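Local coordinates for dioxygenase (Pseudomonas brassicacearum, PDB 5V2D), which probably cleaves lignostilbene-type substrates oxidatively at their central double bond, using molecular oxygen and a bound iron ion, at residues A[190-194]-A[378-383]; A[239-245]-A[304-310]; A[250-254]-A[299-303]; A[277-281]-A[350-354]. All blocks are in the same frame, centred on the assembly; numbering follows the deposited sequence.

Contacts 2, 3 and 4 join the same two neighbouring sheets, one holding strands 242-243, 247-252 and 276-283, the other strands 301-311 and 345-353, consistent with adjacent blades of the beta-propeller expected for this family. Contact 2 carries two iron ligands; its centre is about 13 Å from that of contact 3 and about 11 Å from that of contact 4. Contact 1 ties strand 190-191 to the loop following strand 371-375, its centre about 10 Å from that of contact 2, which it touches. Along the chain, 190-194 comes first and 378-383 last, enclosing the other six segments. The interface between these two sheets thus runs from the iron ligands outward to an aromatic cluster.

Contact 1: A[190-194]-A[378-383]; sequences KLDPA and DRYIGR
Asp192 OD2 is gripped by two arginines: Arg383 NH2 reaches it across the contact at 2.9 Å, and Arg284 makes a second salt bridge to the same oxygen. The bond from Arg383 is bent, 138° at the hydrogen, and its donor stands above the carboxylate plane; carboxylate and guanidinium are turned 73° apart instead of lying flat side by side. With CG anti to the backbone N (chi1 -177°), the other oxygen, OD1, folds back onto its own chain and accepts from Ala194 N at 2.8 Å, closing an Asx turn; Thr195 N donates to the same oxygen.

The Arg383 chain bends at chi2 and chi3, and Pro193 CD lies over one face of its guanidinium, offset toward the rim. Ala194 CB approaches obliquely, 3.6 Å from Arg383 NH1. Pro193 is the wedge of the contact: its CB sits 3.5 Å from Arg379 O, its CD 3.3 Å from Ile381 O, and CD also packs against Ile381 CB at 4.2 Å. One water donates to both Leu191 O and Asp378 O, bridging the two backbones.

Strand 190-191 is an edge strand of its sheet, whereas 378-383 belongs to the loop between strands 371-375 and 387-392 of another. Asn307 of strand 301-311 links to the type II turn, bonding Tyr380 O and Gly382 N.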
loop_
_atom_site.group_PDB
_atom_site.type_symbol
_atom_site.label_atom_id
_atom_site.label_comp_id
_atom_site.label_asym_id
_atom_site.label_seq_id
_atom_site.Cartn_x
_atom_site.Cartn_y
_atom_site.Cartn_z
ATOM N N LYS A 190 -5.391 -10.263 -0.109
ATOM C CA LYS A 190 -4.837 -10.922 -1.311
ATOM C C LYS A 190 -5.956 -11.680 -1.999
ATOM O O LYS A 190 -6.877 -12.151 -1.338
ATOM C CB LYS A 190 -3.825 -11.967 -0.908
ATOM C CG LYS A 190 -2.766 -11.656 0.116
ATOM C CD LYS A 190 -1.844 -10.636 -0.382
ATOM C CE LYS A 190 -0.820 -10.355 0.721
ATOM N NZ LYS A 190 -0.320 -8.979 0.555
ATOM N N LEU A 191 -5.853 -11.838 -3.297
ATOM C CA LEU A 191 -6.722 -12.793 -4.074
ATOM C C LEU A 191 -6.008 -14.096 -4.324
ATOM O O LEU A 191 -4.868 -14.162 -4.860
ATOM C CB LEU A 191 -7.050 -12.239 -5.445
ATOM C CG LEU A 191 -7.894 -10.991 -5.429
ATOM C CD1 LEU A 191 -7.996 -10.531 -6.918
ATOM C CD2 LEU A 191 -9.271 -11.258 -4.746
ATOM N N ASP A 192 -6.640 -15.150 -3.899
ATOM C CA ASP A 192 -6.098 -16.505 -4.081
ATOM C C ASP A 192 -6.245 -16.835 -5.566
ATOM O O ASP A 192 -7.325 -16.805 -6.091
ATOM C CB ASP A 192 -6.907 -17.521 -3.273
ATOM C CG ASP A 192 -6.332 -18.949 -3.385
ATOM O OD1 ASP A 192 -6.342 -19.562 -4.408
ATOM O OD2 ASP A 192 -5.699 -19.439 -2.519
ATOM N N PRO A 193 -5.152 -17.129 -6.243
ATOM C CA PRO A 193 -5.288 -17.314 -7.660
ATOM C C PRO A 193 -5.994 -18.624 -8.036
ATOM O O PRO A 193 -6.450 -18.719 -9.135
ATOM C CB PRO A 193 -3.874 -17.306 -8.187
ATOM C CG PRO A 193 -3.082 -17.830 -7.062
ATOM C CD PRO A 193 -3.759 -17.260 -5.803
ATOM N N ALA A 194 -6.094 -19.589 -7.175
ATOM C CA ALA A 194 -6.740 -20.865 -7.573
ATOM C C ALA A 194 -8.266 -20.785 -7.461
ATOM O O ALA A 194 -8.951 -21.242 -8.352
ATOM C CB ALA A 194 -6.194 -22.022 -6.738
ATOM N N ASP A 378 0.240 -11.925 -10.142
ATOM C CA ASP A 378 -0.983 -12.275 -9.405
ATOM C C ASP A 378 -1.328 -13.752 -9.448
ATOM O O ASP A 378 -1.946 -14.316 -8.533
ATOM C CB ASP A 378 -2.202 -11.524 -9.961
ATOM C CG ASP A 378 -2.224 -10.052 -9.551
ATOM O OD1 ASP A 378 -1.594 -9.696 -8.556
ATOM O OD2 ASP A 378 -2.895 -9.228 -10.231
ATOM N N ARG A 379 -0.953 -14.418 -10.544
ATOM C CA ARG A 379 -1.293 -15.829 -10.718
ATOM C C ARG A 379 -0.476 -16.749 -9.834
ATOM O O ARG A 379 -0.821 -17.896 -9.719
ATOM C CB ARG A 379 -1.171 -16.229 -12.169
ATOM C CG ARG A 379 -2.071 -15.383 -13.121
ATOM C CD ARG A 379 -1.644 -15.602 -14.567
ATOM N NE ARG A 379 -0.258 -15.214 -14.795
ATOM C CZ ARG A 379 0.460 -15.592 -15.867
ATOM N NH1 ARG A 379 -0.093 -16.385 -16.785
ATOM N NH2 ARG A 379 1.776 -15.277 -15.996
ATOM N N TYR A 380 0.561 -16.231 -9.142
ATOM C CA TYR A 380 1.457 -17.006 -8.299
ATOM C C TYR A 380 1.414 -16.600 -6.836
ATOM O O TYR A 380 2.259 -17.036 -6.020
ATOM C CB TYR A 380 2.908 -16.808 -8.842
ATOM C CG TYR A 380 3.065 -17.537 -10.140
ATOM C CD1 TYR A 380 2.500 -17.050 -11.326
ATOM C CD2 TYR A 380 3.685 -18.788 -10.167
ATOM C CE1 TYR A 380 2.599 -17.765 -12.509
ATOM C CE2 TYR A 380 3.803 -19.506 -11.336
ATOM C CZ TYR A 380 3.248 -18.992 -12.493
ATOM O OH TYR A 380 3.331 -19.691 -13.636
ATOM N N ILE A 381 0.453 -15.746 -6.479
ATOM C CA ILE A 381 0.303 -15.352 -5.069
ATOM C C ILE A 381 0.157 -16.600 -4.191
ATOM O O ILE A 381 -0.722 -17.427 -4.409
ATOM C CB ILE A 381 -0.874 -14.393 -4.914
ATOM C CG1 ILE A 381 -0.397 -13.022 -5.414
ATOM C CG2 ILE A 381 -1.295 -14.299 -3.450
ATOM C CD1 ILE A 381 -1.542 -11.971 -5.395
ATOM N N GLY A 382 0.995 -16.740 -3.183
ATOM C CA GLY A 382 0.841 -17.882 -2.303
ATOM C C GLY A 382 1.526 -19.177 -2.736
ATOM O O GLY A 382 1.461 -20.174 -2.006
ATOM N N ARG A 383 2.176 -19.169 -3.888
ATOM C CA ARG A 383 2.747 -20.412 -4.443
ATOM C C ARG A 383 4.232 -20.175 -4.700
ATOM O O ARG A 383 4.733 -19.020 -4.813
ATOM C CB ARG A 383 2.150 -20.823 -5.810
ATOM C CG ARG A 383 0.691 -20.609 -6.114
ATOM C CD ARG A 383 -0.272 -21.586 -5.380
ATOM N NE ARG A 383 -1.138 -20.866 -4.398
ATOM C CZ ARG A 383 -2.439 -21.078 -4.150
ATOM N NH1 ARG A 383 -3.119 -22.009 -4.808
ATOM N NH2 ARG A 383 -3.068 -20.371 -3.202
HETATM O O HOH W 1 -4.088 -13.064 -7.281
#

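Contact 2: A[239-245]-A[304-310]. With FE (Fe (III) ion), chain E.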
loop_
_atom_site.group_PDB
_atom_site.type_symbol
_atom_site.label_atom_id
_atom_site.label_comp_id
_atom_site.label_asym_id
_atom_site.label_seq_id
_atom_site.Cartn_x
_atom_site.Cartn_y
_atom_site.Cartn_z
ATOM N N HIS A 239 0.557 -4.313 9.047
ATOM C CA HIS A 239 0.195 -3.576 7.825
ATOM C C HIS A 239 -0.171 -4.537 6.684
ATOM O O HIS A 239 -1.186 -4.374 5.997
ATOM C CB HIS A 239 1.278 -2.546 7.441
ATOM C CG HIS A 239 0.937 -1.772 6.195
ATOM N ND1 HIS A 239 -0.169 -0.946 6.121
ATOM C CD2 HIS A 239 1.470 -1.823 4.947
ATOM C CE1 HIS A 239 -0.238 -0.428 4.907
ATOM N NE2 HIS A 239 0.727 -0.964 4.177
ATOM N N ASP A 240 0.739 -5.484 6.420
ATOM C CA ASP A 240 0.609 -6.432 5.324
ATOM C C ASP A 240 0.646 -7.812 5.947
ATOM O O ASP A 240 0.897 -7.955 7.129
ATOM C CB ASP A 240 1.749 -6.170 4.324
ATOM C CG ASP A 240 1.473 -6.699 2.903
ATOM O OD1 ASP A 240 0.548 -7.548 2.721
ATOM O OD2 ASP A 240 2.249 -6.300 1.969
ATOM N N PHE A 241 0.360 -8.835 5.182
ATOM C CA PHE A 241 0.456 -10.215 5.672
ATOM C C PHE A 241 0.823 -11.125 4.527
ATOM O O PHE A 241 1.102 -10.662 3.470
ATOM C CB PHE A 241 -0.827 -10.641 6.430
ATOM C CG PHE A 241 -1.943 -11.147 5.580
ATOM C CD1 PHE A 241 -2.415 -10.442 4.533
ATOM C CD2 PHE A 241 -2.551 -12.353 5.880
ATOM C CE1 PHE A 241 -3.523 -10.888 3.794
ATOM C CE2 PHE A 241 -3.642 -12.841 5.122
ATOM C CZ PHE A 241 -4.112 -12.113 4.082
ATOM N N ALA A 242 0.954 -12.405 4.817
ATOM C CA ALA A 242 1.316 -13.379 3.799
ATOM C C ALA A 242 0.342 -14.538 3.910
ATOM O O ALA A 242 -0.007 -14.992 5.017
ATOM C CB ALA A 242 2.701 -13.863 4.049
ATOM N N ALA A 243 -0.139 -14.971 2.767
ATOM C CA ALA A 243 -1.037 -16.118 2.706
ATOM C C ALA A 243 -0.444 -17.128 1.738
ATOM O O ALA A 243 0.121 -16.754 0.696
ATOM C CB ALA A 243 -2.447 -15.701 2.297
ATOM N N THR A 244 -0.350 -18.363 2.180
ATOM C CA THR A 244 0.202 -19.414 1.354
ATOM C C THR A 244 -0.907 -20.413 1.119
ATOM O O THR A 244 -2.042 -20.204 1.532
ATOM C CB THR A 244 1.480 -20.052 1.961
ATOM O OG1 THR A 244 1.157 -20.866 3.074
ATOM C CG2 THR A 244 2.474 -19.001 2.447
ATOM N N GLU A 245 -0.568 -21.533 0.485
ATOM C CA GLU A 245 -1.613 -22.570 0.253
ATOM C C GLU A 245 -2.152 -23.071 1.552
ATOM O O GLU A 245 -3.320 -23.263 1.684
ATOM C CB GLU A 245 -1.028 -23.761 -0.541
ATOM C CG GLU A 245 -0.781 -23.324 -2.008
ATOM C CD GLU A 245 0.140 -24.259 -2.798
ATOM O OE1 GLU A 245 1.368 -24.493 -2.415
ATOM O OE2 GLU A 245 -0.410 -24.744 -3.818
ATOM N N HIS A 304 6.454 -4.530 2.874
ATOM C CA HIS A 304 5.380 -5.202 2.148
ATOM C C HIS A 304 5.778 -6.594 1.675
ATOM O O HIS A 304 6.890 -6.816 1.238
ATOM C CB HIS A 304 5.017 -4.357 0.921
ATOM C CG HIS A 304 4.286 -3.137 1.298
ATOM N ND1 HIS A 304 4.837 -1.881 1.242
ATOM C CD2 HIS A 304 2.994 -2.976 1.645
ATOM C CE1 HIS A 304 3.916 -1.010 1.644
ATOM N NE2 HIS A 304 2.801 -1.659 1.897
ATOM N N THR A 305 4.827 -7.499 1.695
ATOM C CA THR A 305 5.020 -8.833 1.159
ATOM C C THR A 305 5.202 -8.849 -0.336
ATOM O O THR A 305 4.313 -8.414 -1.084
ATOM C CB THR A 305 3.800 -9.684 1.540
ATOM O OG1 THR A 305 3.648 -9.661 2.956
ATOM C CG2 THR A 305 3.926 -11.133 1.075
ATOM N N LEU A 306 6.321 -9.388 -0.810
ATOM C CA LEU A 306 6.476 -9.656 -2.249
ATOM C C LEU A 306 5.626 -10.887 -2.574
ATOM O O LEU A 306 4.693 -10.840 -3.363
ATOM C CB LEU A 306 7.911 -9.821 -2.642
ATOM C CG LEU A 306 8.131 -10.405 -4.038
ATOM C CD1 LEU A 306 7.462 -9.586 -5.160
ATOM C CD2 LEU A 306 9.656 -10.504 -4.272
ATOM N N ASN A 307 5.906 -11.979 -1.902
ATOM C CA ASN A 307 5.160 -13.209 -2.048
ATOM C C ASN A 307 5.553 -14.141 -0.912
ATOM O O ASN A 307 6.483 -13.879 -0.176
ATOM C CB ASN A 307 5.323 -13.872 -3.446
ATOM C CG ASN A 307 4.236 -14.867 -3.745
ATOM O OD1 ASN A 307 3.123 -14.819 -3.190
ATOM N ND2 ASN A 307 4.547 -15.783 -4.668
ATOM N N ALA A 308 4.830 -15.234 -0.768
ATOM C CA ALA A 308 5.078 -16.261 0.246
ATOM C C ALA A 308 4.592 -17.590 -0.266
ATOM O O ALA A 308 3.722 -17.649 -1.113
ATOM C CB ALA A 308 4.317 -15.898 1.531
ATOM N N PHE A 309 5.183 -18.660 0.230
ATOM C CA PHE A 309 4.707 -19.981 -0.082
ATOM C C PHE A 309 5.145 -20.914 1.026
ATOM O O PHE A 309 5.964 -20.546 1.888
ATOM C CB PHE A 309 5.216 -20.416 -1.471
ATOM C CG PHE A 309 6.677 -20.528 -1.548
ATOM C CD1 PHE A 309 7.326 -21.749 -1.288
ATOM C CD2 PHE A 309 7.449 -19.399 -1.833
ATOM C CE1 PHE A 309 8.715 -21.842 -1.359
ATOM C CE2 PHE A 309 8.854 -19.485 -1.861
ATOM C CZ PHE A 309 9.469 -20.719 -1.608
ATOM N N ASP A 310 4.613 -22.115 1.054
ATOM C CA ASP A 310 5.008 -23.070 2.098
ATOM C C ASP A 310 5.289 -24.428 1.450
ATOM O O ASP A 310 4.713 -24.764 0.408
ATOM C CB ASP A 310 3.999 -23.179 3.225
ATOM C CG ASP A 310 2.719 -23.946 2.837
ATOM O OD1 ASP A 310 1.680 -23.328 2.503
ATOM O OD2 ASP A 310 2.765 -25.196 2.890
HETATM FE FE FE E . 0.877 -0.876 2.113
HETATM O O HOH W 2 2.045 -6.722 -0.402
HETATM O O HOH W 3 2.232 -22.330 -0.683
HETATM O O HOH W 4 1.310 1.127 2.354
#
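His239 NE2 and His304 NE2 lie 3.2 Å apart without a hydrogen bond, because both are spent on the same iron, each at 2.1 Å. The two imidazoles meet obliquely, their planes 71° apart, and a water also binds the metal, at 2.1 Å from the iron. His188 and His495 supply the other protein ligands. On their far nitrogens, His239 ND1 and His304 ND1 are held by Glu156 and Glu372, second-shell residues that fix the rotation of each ring.

Three direct hydrogen bonds run across the contact. Thr305 N donates to Asp240 OD2 at 2.9 Å from above the carboxylate plane; the same oxygen lies at the His304 ring edge, while Asp240 OD1 receives Phe241 N and the ammonium of Lys190. Thr305 OG1 gives its proton to Phe241 O at 2.8 Å, with the hydroxyl standing above the carbonyl plane of Phe241. Farther from the metal, Thr244 OG1 donates to Asp310 OD1 at 2.6 Å, and Arg246 pairs with Asp310 OD2.

Apolar packing fills the middle, where Ala242 CB meets Ala308 CB at 3.6 Å and the Thr244 methyl, CG2, rests on Phe309 CA.

A four-histidine iron with glutamates behind the imidazoles is the hallmark of carotenoid cleavage oxygenases, and a site occupied by water is consistent with a place for exchangeable ligands such as dioxygen.

Contact 3: A[250-254]-A[299-303]; sequences FPLIP and DGFQG
Gln302 reaches across the 250-254 backbone, with its CB 4.0 Å from Pro251 CB. Gln302 CG lies 3.9 Å from Pro251 CB, so the aliphatic half of the side chain packs against a single ring carbon of the proline. A bend at chi2 (97°) then turns the amide over the Leu252-Ile253 peptide, with CD above Leu252 O. At the tip the two ends part company. NE2 donates to Leu252 O at 3.0 Å in a fairly straight bond, 155° at the hydrogen, with the acceptor near the plane of the amide but the donor well above the plane of the carbonyl. OE1, in contrast, meets carbon: Ile253 CA at 3.3 Å, Ile253 CG1 at 3.5 Å and, farther off, Pro254 CD.

Beside it, Ile253 CG2 packs against Phe301 CB at 3.9 Å, the two side chains pointing the same way. Pro254 CG covers Gly300 O at 3.5 Å.

Here the end of strand 247-252 meets the start of strand 301-311, a strand of the next sheet. Both Gly300 O and Gln302 OE1 are buried without a polar partner in the model, so a single side-chain donor carries the hydrogen bonding between the segments, and within this contact those two oxygens face carbon atoms of Ile253 and Pro254.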
loop_
_atom_site.group_PDB
_atom_site.type_symbol
_atom_site.label_atom_id
_atom_site.label_comp_id
_atom_site.label_asym_id
_atom_site.label_seq_id
_atom_site.Cartn_x
_atom_site.Cartn_y
_atom_site.Cartn_z
ATOM N N PHE A 250 1.169 -13.291 10.040
ATOM C CA PHE A 250 0.924 -11.893 10.454
ATOM C C PHE A 250 2.267 -11.318 10.969
ATOM O O PHE A 250 2.748 -11.717 12.015
ATOM C CB PHE A 250 -0.009 -11.857 11.621
ATOM C CG PHE A 250 -1.415 -12.260 11.311
ATOM C CD1 PHE A 250 -1.729 -13.581 11.029
ATOM C CD2 PHE A 250 -2.462 -11.355 11.547
ATOM C CE1 PHE A 250 -3.045 -13.978 10.756
ATOM C CE2 PHE A 250 -3.831 -11.724 11.327
ATOM C CZ PHE A 250 -4.107 -13.050 10.929
ATOM N N PRO A 251 2.835 -10.360 10.268
ATOM C CA PRO A 251 4.059 -9.695 10.769
ATOM C C PRO A 251 3.654 -8.525 11.662
ATOM O O PRO A 251 3.093 -7.520 11.208
ATOM C CB PRO A 251 4.786 -9.233 9.485
ATOM C CG PRO A 251 3.914 -9.748 8.353
ATOM C CD PRO A 251 2.556 -9.993 8.880
ATOM N N LEU A 252 3.959 -8.602 12.942
ATOM C CA LEU A 252 3.725 -7.503 13.869
ATOM C C LEU A 252 4.948 -6.606 13.893
ATOM O O LEU A 252 6.020 -6.992 14.374
ATOM C CB LEU A 252 3.472 -8.007 15.316
ATOM C CG LEU A 252 2.019 -8.367 15.553
ATOM C CD1 LEU A 252 1.695 -9.589 14.728
ATOM C CD2 LEU A 252 1.755 -8.626 16.995
ATOM N N ILE A 253 4.779 -5.424 13.354
ATOM C CA ILE A 253 5.804 -4.395 13.308
ATOM C C ILE A 253 5.930 -3.793 14.736
ATOM O O ILE A 253 4.898 -3.641 15.417
ATOM C CB ILE A 253 5.365 -3.320 12.315
ATOM C CG1 ILE A 253 5.294 -3.918 10.894
ATOM C CG2 ILE A 253 6.314 -2.126 12.316
ATOM C CD1 ILE A 253 4.480 -3.058 9.912
ATOM N N PRO A 254 7.163 -3.479 15.195
ATOM C CA PRO A 254 7.310 -2.939 16.554
ATOM C C PRO A 254 6.828 -1.491 16.753
ATOM O O PRO A 254 7.533 -0.676 17.377
ATOM C CB PRO A 254 8.850 -2.987 16.830
ATOM C CG PRO A 254 9.445 -3.719 15.734
ATOM C CD PRO A 254 8.456 -3.811 14.581
ATOM N N ASP A 299 14.625 -3.717 16.557
ATOM C CA ASP A 299 14.946 -2.474 15.850
ATOM C C ASP A 299 15.016 -2.638 14.320
ATOM O O ASP A 299 15.871 -2.070 13.632
ATOM C CB ASP A 299 16.231 -1.819 16.401
ATOM C CG ASP A 299 16.259 -0.325 16.182
ATOM O OD1 ASP A 299 15.186 0.343 15.970
ATOM O OD2 ASP A 299 17.388 0.191 16.192
ATOM N N GLY A 300 14.086 -3.443 13.819
ATOM C CA GLY A 300 13.908 -3.676 12.422
ATOM C C GLY A 300 12.416 -3.668 12.119
ATOM O O GLY A 300 11.622 -3.879 13.011
ATOM N N PHE A 301 12.055 -3.477 10.872
ATOM C CA PHE A 301 10.655 -3.555 10.537
ATOM C C PHE A 301 10.356 -4.163 9.157
ATOM O O PHE A 301 11.072 -4.033 8.139
ATOM C CB PHE A 301 9.868 -2.275 10.824
ATOM C CG PHE A 301 9.855 -1.330 9.696
ATOM C CD1 PHE A 301 10.827 -0.414 9.546
ATOM C CD2 PHE A 301 8.862 -1.492 8.727
ATOM C CE1 PHE A 301 10.811 0.446 8.442
ATOM C CE2 PHE A 301 8.864 -0.739 7.630
ATOM C CZ PHE A 301 9.835 0.268 7.464
ATOM N N GLN A 302 9.285 -4.905 9.215
ATOM C CA GLN A 302 8.831 -5.737 8.102
ATOM C C GLN A 302 8.171 -4.829 7.050
ATOM O O GLN A 302 7.187 -4.114 7.377
ATOM C CB GLN A 302 7.804 -6.736 8.595
ATOM C CG GLN A 302 8.307 -7.652 9.726
ATOM C CD GLN A 302 7.911 -7.184 11.119
ATOM O OE1 GLN A 302 8.052 -6.002 11.434
ATOM N NE2 GLN A 302 7.460 -8.102 11.950
ATOM N N GLY A 303 8.666 -4.848 5.837
ATOM C CA GLY A 303 7.999 -4.124 4.690
ATOM C C GLY A 303 6.867 -4.941 4.070
ATOM O O GLY A 303 6.397 -5.926 4.643
#

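Contact 4: A[277-281]-A[350-354]; sequences QLFAV and WTFDL
Phe279, Trp350 and Phe352 form an aromatic cluster between two sheets, consistent with neighbouring blades of the propeller expected for carotenoid cleavage oxygenases. Strands 276-283 and 345-353 contribute residues from facing surfaces, and the strands cross rather than align. All three aromatic side chains share one rotamer, with CG anti to the carbonyl carbon; in Phe279 (chi1 -59°) this carries the ring out to the corner of the cluster, where it touches both other aromatics.

Phe279 CZ stands over the centre of the indole's six-membered ring, 3.5 Å from Trp350 CE2, giving an edge-to-face pair whose planes are 55° apart. The root of the same ring meets Phe352: Phe352 CZ lies over one face of Phe279, toward the rim, at 3.5 Å from Phe279 CG. This second pair is oblique, with planes 51° apart, so Phe279 is engaged both at its far edge and on a face.

Val281 continues the packing. Its two methyls divide the work: CG2, beside the backbone N, sits over a face of Phe352 at 4.1 Å from CG, while CG1, anti to that N, reaches Leu354 CD1 at 4.1 Å. Phe294 meets Phe352 edge-to-face, extending the cluster toward strand 292-298.

At the opposite end, Gln277 extends beyond CG and crosses the indole nearly at a right angle. Its NE2 donates to Pro297 O, whereas its OE1, buried and without a polar partner in the model, comes 3.6 Å from Trp350 CZ2 at the ring edge.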
loop_
_atom_site.group_PDB
_atom_site.type_symbol
_atom_site.label_atom_id
_atom_site.label_comp_id
_atom_site.label_asym_id
_atom_site.label_seq_id
_atom_site.Cartn_x
_atom_site.Cartn_y
_atom_site.Cartn_z
ATOM N N GLN A 277 10.761 -8.034 16.218
ATOM C CA GLN A 277 9.826 -8.306 15.132
ATOM C C GLN A 277 9.148 -9.606 15.520
ATOM O O GLN A 277 9.806 -10.550 15.968
ATOM C CB GLN A 277 10.579 -8.406 13.808
ATOM C CG GLN A 277 11.041 -7.058 13.273
ATOM C CD GLN A 277 11.944 -7.218 12.082
ATOM O OE1 GLN A 277 11.493 -7.201 10.951
ATOM N NE2 GLN A 277 13.206 -7.457 12.325
ATOM N N LEU A 278 7.843 -9.656 15.426
ATOM C CA LEU A 278 7.110 -10.866 15.825
ATOM C C LEU A 278 6.270 -11.342 14.612
ATOM O O LEU A 278 5.790 -10.531 13.821
ATOM C CB LEU A 278 6.275 -10.477 16.998
ATOM C CG LEU A 278 5.768 -11.475 17.957
ATOM C CD1 LEU A 278 6.835 -12.370 18.560
ATOM C CD2 LEU A 278 4.982 -10.787 19.072
ATOM N N PHE A 279 6.096 -12.653 14.475
ATOM C CA PHE A 279 5.286 -13.243 13.412
ATOM C C PHE A 279 4.368 -14.301 14.004
ATOM O O PHE A 279 4.867 -15.230 14.708
ATOM C CB PHE A 279 6.194 -13.902 12.384
ATOM C CG PHE A 279 7.179 -12.952 11.758
ATOM C CD1 PHE A 279 8.408 -12.676 12.363
ATOM C CD2 PHE A 279 6.851 -12.296 10.574
ATOM C CE1 PHE A 279 9.310 -11.828 11.805
ATOM C CE2 PHE A 279 7.759 -11.443 9.978
ATOM C CZ PHE A 279 8.990 -11.213 10.566
ATOM N N ALA A 280 3.074 -14.204 13.730
ATOM C CA ALA A 280 2.137 -15.275 14.027
ATOM C C ALA A 280 1.909 -16.111 12.773
ATOM O O ALA A 280 1.625 -15.583 11.718
ATOM C CB ALA A 280 0.829 -14.694 14.482
ATOM N N VAL A 281 2.037 -17.425 12.871
ATOM C CA VAL A 281 1.884 -18.315 11.736
ATOM C C VAL A 281 0.812 -19.307 12.109
ATOM O O VAL A 281 0.854 -19.887 13.192
ATOM C CB VAL A 281 3.184 -19.083 11.461
ATOM C CG1 VAL A 281 2.981 -20.056 10.332
ATOM C CG2 VAL A 281 4.365 -18.185 11.217
ATOM N N TRP A 350 12.257 -14.651 4.907
ATOM C CA TRP A 350 12.099 -15.278 6.225
ATOM C C TRP A 350 11.670 -16.735 6.025
ATOM O O TRP A 350 10.848 -17.038 5.154
ATOM C CB TRP A 350 10.989 -14.588 6.987
ATOM C CG TRP A 350 11.195 -13.167 7.253
ATOM C CD1 TRP A 350 10.732 -12.156 6.514
ATOM C CD2 TRP A 350 11.766 -12.591 8.425
ATOM N NE1 TRP A 350 11.046 -10.951 7.110
ATOM C CE2 TRP A 350 11.646 -11.198 8.305
ATOM C CE3 TRP A 350 12.394 -13.115 9.563
ATOM C CZ2 TRP A 350 12.156 -10.315 9.234
ATOM C CZ3 TRP A 350 12.919 -12.211 10.494
ATOM C CH2 TRP A 350 12.783 -10.855 10.337
ATOM N N THR A 351 12.180 -17.638 6.870
ATOM C CA THR A 351 11.846 -19.039 6.832
ATOM C C THR A 351 11.329 -19.422 8.249
ATOM O O THR A 351 12.053 -19.194 9.263
ATOM C CB THR A 351 13.120 -19.829 6.544
ATOM O OG1 THR A 351 13.603 -19.460 5.230
ATOM C CG2 THR A 351 12.815 -21.361 6.536
ATOM N N PHE A 352 10.079 -19.853 8.337
ATOM C CA PHE A 352 9.437 -20.194 9.603
ATOM C C PHE A 352 9.261 -21.736 9.544
ATOM O O PHE A 352 8.412 -22.250 8.824
ATOM C CB PHE A 352 8.081 -19.497 9.780
ATOM C CG PHE A 352 8.170 -18.007 9.704
ATOM C CD1 PHE A 352 7.850 -17.349 8.520
ATOM C CD2 PHE A 352 8.713 -17.269 10.714
ATOM C CE1 PHE A 352 7.904 -15.976 8.441
ATOM C CE2 PHE A 352 8.799 -15.897 10.633
ATOM C CZ PHE A 352 8.403 -15.241 9.475
ATOM N N ASP A 353 10.110 -22.422 10.291
ATOM C CA ASP A 353 10.140 -23.882 10.302
ATOM C C ASP A 353 9.270 -24.320 11.439
ATOM O O ASP A 353 9.681 -24.164 12.640
ATOM C CB ASP A 353 11.560 -24.397 10.474
ATOM C CG ASP A 353 11.648 -25.954 10.362
ATOM O OD1 ASP A 353 10.594 -26.670 10.349
ATOM O OD2 ASP A 353 12.786 -26.407 10.113
ATOM N N LEU A 354 8.068 -24.810 11.095
ATOM C CA LEU A 354 7.117 -25.135 12.121
ATOM C C LEU A 354 7.559 -26.390 12.991
ATOM O O LEU A 354 6.985 -26.632 14.041
ATOM C CB LEU A 354 5.769 -25.437 11.474
ATOM C CG LEU A 354 4.590 -24.477 11.410
ATOM C CD1 LEU A 354 4.692 -23.197 12.272
ATOM C CD2 LEU A 354 4.183 -24.233 9.955
#